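Local coordinates for protein 8-demethyl-8-aminoriboflavin-5'-phosphate synthase (Streptomyces davawensis, PDB 5MLD) that replaces the C-8 methyl group of FMN with an amino group, using glutamate as amino donor, on the way to the antibiotic roseoflavin, at residues L6-T11 against E77-A82. Sequence-based numbering, arbitrary orientation.
Sequences LILNTT and EKIREA. With 8DP (8-demethyl-8-aminoriboflavin-5'-phosphate), chain I.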
ATOM      1  N   LEU A   6      10.299  14.644  19.439  1.00 18.65           N
ATOM      2  CA  LEU A   6       8.911  15.070  19.491  1.00 18.73           C
ATOM      3  C   LEU A   6       8.055  13.877  19.092  1.00 18.23           C
ATOM      4  O   LEU A   6       8.216  13.344  17.993  1.00 18.90           O
ATOM      5  CB  LEU A   6       8.664  16.254  18.566  1.00 16.06           C
ATOM      6  CG  LEU A   6       7.208  16.727  18.531  1.00 18.87           C
ATOM      7  CD1 LEU A   6       6.745  17.206  19.928  1.00 16.18           C
ATOM      8  CD2 LEU A   6       7.041  17.791  17.477  1.00 20.45           C
ATOM      9  N   ILE A   7       7.170  13.442  19.986  1.00 17.08           N
ATOM     10  CA  ILE A   7       6.314  12.280  19.748  1.00 15.32           C
ATOM     11  C   ILE A   7       4.895  12.787  19.591  1.00 16.92           C
ATOM     12  O   ILE A   7       4.365  13.416  20.508  1.00 16.57           O
ATOM     13  CB  ILE A   7       6.404  11.261  20.891  1.00 17.31           C
ATOM     14  CG1 ILE A   7       7.883  10.902  21.155  1.00 19.33           C
ATOM     15  CG2 ILE A   7       5.562  10.023  20.540  1.00 15.68           C
ATOM     16  CD1 ILE A   7       8.133  10.045  22.402  1.00 18.97           C
ATOM     17  N   LEU A   8       4.282  12.528  18.437  1.00 13.47           N
ATOM     18  CA  LEU A   8       2.932  13.021  18.152  1.00 17.86           C
ATOM     19  C   LEU A   8       1.966  11.848  18.271  1.00 15.45           C
ATOM     20  O   LEU A   8       1.960  10.956  17.420  1.00 17.75           O
ATOM     21  CB  LEU A   8       2.840  13.651  16.761  1.00 16.80           C
ATOM     22  CG  LEU A   8       3.815  14.801  16.505  1.00 20.06           C
ATOM     23  CD1 LEU A   8       3.608  15.353  15.090  1.00 18.50           C
ATOM     24  CD2 LEU A   8       3.639  15.888  17.556  1.00 19.03           C
ATOM     25  N   ASN A   9       1.172  11.832  19.344  1.00 14.02           N
ATOM     26  CA  ASN A   9       0.096  10.856  19.456  1.00 17.10           C
ATOM     27  C   ASN A   9      -1.056  11.339  18.583  1.00 17.32           C
ATOM     28  O   ASN A   9      -1.678  12.366  18.878  1.00 15.20           O
ATOM     29  CB  ASN A   9      -0.353  10.693  20.907  1.00 15.18           C
ATOM     30  CG  ASN A   9      -1.359   9.590  21.057  1.00 17.71           C
ATOM     31  OD1 ASN A   9      -2.009   9.216  20.084  1.00 16.63           O
ATOM     32  ND2 ASN A   9      -1.489   9.054  22.264  1.00 16.95           N
ATOM     33  N   THR A  10      -1.356  10.593  17.518  1.00 14.01           N
ATOM     34  CA  THR A  10      -2.374  11.037  16.569  1.00 15.99           C
ATOM     35  C   THR A  10      -3.709  10.318  16.766  1.00 14.95           C
ATOM     36  O   THR A  10      -4.510  10.237  15.825  1.00 16.16           O
ATOM     37  CB  THR A  10      -1.852  10.879  15.136  1.00 13.26           C
ATOM     38  OG1 THR A  10      -1.472   9.526  14.904  1.00 14.15           O
ATOM     39  CG2 THR A  10      -0.580  11.746  14.946  1.00 17.44           C
ATOM     40  N   THR A  11      -3.968   9.821  17.977  1.00 14.78           N
ATOM     41  CA  THR A  11      -5.276   9.271  18.311  1.00 17.15           C
ATOM     42  C   THR A  11      -6.382  10.297  18.069  1.00 17.73           C
ATOM     43  O   THR A  11      -6.172  11.510  18.149  1.00 13.49           O
ATOM     44  CB  THR A  11      -5.307   8.832  19.782  1.00 19.98           C
ATOM     45  OG1 THR A  11      -6.597   8.297  20.090  1.00 14.92           O
ATOM     46  CG2 THR A  11      -5.036  10.021  20.710  1.00 15.95           C
ATOM     47  N   GLU A  77       6.413  24.838  14.579  1.00 25.09           N
ATOM     48  CA  GLU A  77       7.680  25.269  15.158  1.00 28.36           C
ATOM     49  C   GLU A  77       8.298  24.170  16.014  1.00 24.57           C
ATOM     50  O   GLU A  77       9.520  23.998  16.006  1.00 28.13           O
ATOM     51  CB  GLU A  77       7.490  26.551  15.965  1.00 30.81           C
ATOM     52  CG  GLU A  77       8.787  27.194  16.438  1.00 36.71           C
ATOM     53  CD  GLU A  77       9.830  27.371  15.330  1.00 41.68           C
ATOM     54  OE1 GLU A  77      11.027  27.147  15.612  1.00 48.27           O
ATOM     55  OE2 GLU A  77       9.470  27.731  14.183  1.00 45.11           O
ATOM     56  N   LYS A  78       7.481  23.413  16.760  1.00 20.34           N
ATOM     57  CA  LYS A  78       8.021  22.273  17.503  1.00 20.02           C
ATOM     58  C   LYS A  78       8.619  21.229  16.563  1.00 21.58           C
ATOM     59  O   LYS A  78       9.651  20.620  16.871  1.00 22.48           O
ATOM     60  CB  LYS A  78       6.936  21.645  18.384  1.00 25.61           C
ATOM     61  CG  LYS A  78       6.540  22.517  19.572  1.00 28.58           C
ATOM     62  CD  LYS A  78       5.703  21.764  20.595  1.00 29.77           C
ATOM     63  CE  LYS A  78       5.492  22.613  21.833  1.00 33.28           C
ATOM     64  NZ  LYS A  78       6.775  22.851  22.544  1.00 35.45           N
ATOM     65  N   ILE A  79       7.974  20.990  15.422  1.00 20.77           N
ATOM     66  CA  ILE A  79       8.503  20.018  14.473  1.00 19.50           C
ATOM     67  C   ILE A  79       9.812  20.519  13.876  1.00 22.42           C
ATOM     68  O   ILE A  79      10.761  19.751  13.687  1.00 23.23           O
ATOM     69  CB  ILE A  79       7.462  19.727  13.378  1.00 21.69           C
ATOM     70  CG1 ILE A  79       6.221  19.068  13.983  1.00 21.71           C
ATOM     71  CG2 ILE A  79       8.067  18.871  12.294  1.00 19.94           C
ATOM     72  CD1 ILE A  79       5.046  19.008  13.018  1.00 19.15           C
ATOM     73  N   ARG A  80       9.888  21.813  13.572  1.00 23.33           N
ATOM     74  CA  ARG A  80      11.134  22.365  13.049  1.00 25.20           C
ATOM     75  C   ARG A  80      12.266  22.236  14.057  1.00 23.65           C
ATOM     76  O   ARG A  80      13.426  22.039  13.677  1.00 27.29           O
ATOM     77  CB  ARG A  80      10.951  23.830  12.677  1.00 25.52           C
ATOM     78  CG  ARG A  80      10.150  24.055  11.433  1.00 31.40           C
ATOM     79  CD  ARG A  80       9.999  25.547  11.239  1.00 36.15           C
ATOM     80  NE  ARG A  80       9.920  25.885   9.828  1.00 47.76           N
ATOM     81  CZ  ARG A  80      10.985  26.006   9.045  1.00 44.67           C
ATOM     82  NH1 ARG A  80      12.204  25.819   9.538  1.00 45.55           N
ATOM     83  NH2 ARG A  80      10.833  26.315   7.773  1.00 48.32           N
ATOM     84  N   GLU A  81      11.952  22.366  15.342  1.00 23.45           N
ATOM     85  CA  GLU A  81      12.981  22.317  16.370  1.00 22.73           C
ATOM     86  C   GLU A  81      13.383  20.903  16.768  1.00 22.42           C
ATOM     87  O   GLU A  81      14.469  20.723  17.327  1.00 26.05           O
ATOM     88  CB  GLU A  81      12.518  23.069  17.620  1.00 26.92           C
ATOM     89  CG  GLU A  81      12.247  24.544  17.399  1.00 37.54           C
ATOM     90  CD  GLU A  81      11.615  25.195  18.628  1.00 47.88           C
ATOM     91  OE1 GLU A  81      11.872  24.716  19.754  1.00 55.04           O
ATOM     92  OE2 GLU A  81      10.863  26.182  18.476  1.00 52.44           O
ATOM     93  N   ALA A  82      12.548  19.902  16.507  1.00 20.22           N
ATOM     94  CA  ALA A  82      12.823  18.561  17.001  1.00 17.89           C
ATOM     95  C   ALA A  82      13.830  17.857  16.096  1.00 18.98           C
ATOM     96  O   ALA A  82      13.711  17.893  14.867  1.00 20.59           O
ATOM     97  CB  ALA A  82      11.536  17.748  17.086  1.00 18.14           C
TER
HETATM   98  C4  8DP I 301      -7.539   0.685  15.984  1.00 24.32           C
HETATM   99  C5  8DP I 301      -8.579  -0.342  15.519  1.00 16.85           C
HETATM  100  C8  8DP I 301     -11.424   2.449  14.007  1.00 18.28           C
HETATM  101  N3  8DP I 301      -9.067   0.359  11.290  1.00 17.75           N
HETATM  102  C2  8DP I 301      -6.836   1.420  18.356  1.00 31.54           C
HETATM  103  N2  8DP I 301     -12.266   3.207  14.898  1.00 20.46           N
HETATM  104  N1  8DP I 301      -8.778  -0.111  14.027  1.00 18.08           N
HETATM  105  C6  8DP I 301      -9.672   0.806  13.580  1.00 17.90           C
HETATM  106  O6  8DP I 301      -9.099   1.278  17.756  1.00 29.79           O
HETATM  107  N4  8DP I 301      -7.110  -1.701  13.557  1.00 16.45           N
HETATM  108  C12 8DP I 301      -9.833   1.024  12.195  1.00 17.72           C
HETATM  109  C13 8DP I 301      -8.014  -0.784  13.129  1.00 18.15           C
HETATM  110  C14 8DP I 301      -8.158  -0.541  11.755  1.00 17.66           C
HETATM  111  C15 8DP I 301      -7.343  -1.266  10.876  1.00 17.03           C
HETATM  112  C16 8DP I 301      -6.365  -2.358  12.692  1.00 15.40           C
HETATM  113  C1  8DP I 301      -7.042   2.673  19.215  1.00 19.02           C
HETATM  114  C3  8DP I 301      -7.842   1.556  17.213  1.00 32.91           C
HETATM  115  C7  8DP I 301     -10.497   1.506  14.498  1.00 17.69           C
HETATM  116  C9  8DP I 301     -11.559   2.658  12.604  1.00 17.77           C
HETATM  117  O1  8DP I 301      -4.679   5.381  20.684  1.00 16.05           O
HETATM  118  P1  8DP I 301      -6.051   4.780  20.310  1.00 17.23           P
HETATM  119  O2  8DP I 301      -6.807   4.360  21.619  1.00 17.43           O
HETATM  120  O3  8DP I 301      -6.892   5.756  19.497  1.00 14.90           O
HETATM  121  O4  8DP I 301      -5.798   3.434  19.455  1.00 18.76           O
HETATM  122  O5  8DP I 301      -5.510   1.366  17.963  1.00 23.59           O
HETATM  123  O7  8DP I 301      -6.450   0.853  15.403  1.00 16.96           O
HETATM  124  C10 8DP I 301     -12.554   3.660  12.059  1.00 22.89           C
HETATM  125  C11 8DP I 301     -10.768   1.959  11.727  1.00 18.12           C
HETATM  126  O8  8DP I 301      -7.423  -1.067   9.497  1.00 18.70           O
HETATM  127  N5  8DP I 301      -6.466  -2.150  11.365  1.00 14.61           N
HETATM  128  O9  8DP I 301      -5.404  -3.310  13.115  1.00 16.45           O
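Leu6 carries most of this contact, presenting CD2 to the last turn of helix 72-81 and CB to the residue that follows it. Leu6 CB packs on Ala82 CB at 3.6 Å, just past the end of the helix. With CG anti to the backbone N (chi1 178°), CD2 reaches further to the helix. There Leu6 CD2 lies 3.8 Å from Ile79 CG1. Lys78 CB is 4.0 Å from the same Leu6 CD2. The Leu6 and Ile79 side chains cross at a slant. Ile79 has CG1 anti to its carbonyl carbon (chi1 -64°), and Ile79 CD1 continues to Leu8 CD1, a looser approach of 4.4 Å. The two segments meet through apolar packing. Lys78 gives only the base of its chain to this apolar patch. The chain then turns off toward strand 38-43, where NZ forms a salt bridge with Glu40. Leu6 and Leu8 lie on the same face of the strand, whereas Ile7 faces helix 20-34.

At the end of the strand, Asn9 OD1 accepts from Thr11 N at 2.9 Å, forming an Asx turn. The donor is tilted 27° from the carbonyl plane. Asn9 ND2 bonds to Gln22 OE1, so both ends of the amide are held. Thr11 OG1 then donates to phosphate oxygen O3 of 8-demethyl-8-aminoriboflavin-5'-phosphate, at 2.6 Å. Ser19 OG and Gln20 N also hydrogen-bond the ligand. Strand 4-9 is flanked by parallel strands 38-43 and 84-92, with helices on both faces. This is the flavodoxin-like alpha/beta fold, in which the turn after the first strand helps form the FMN phosphate site.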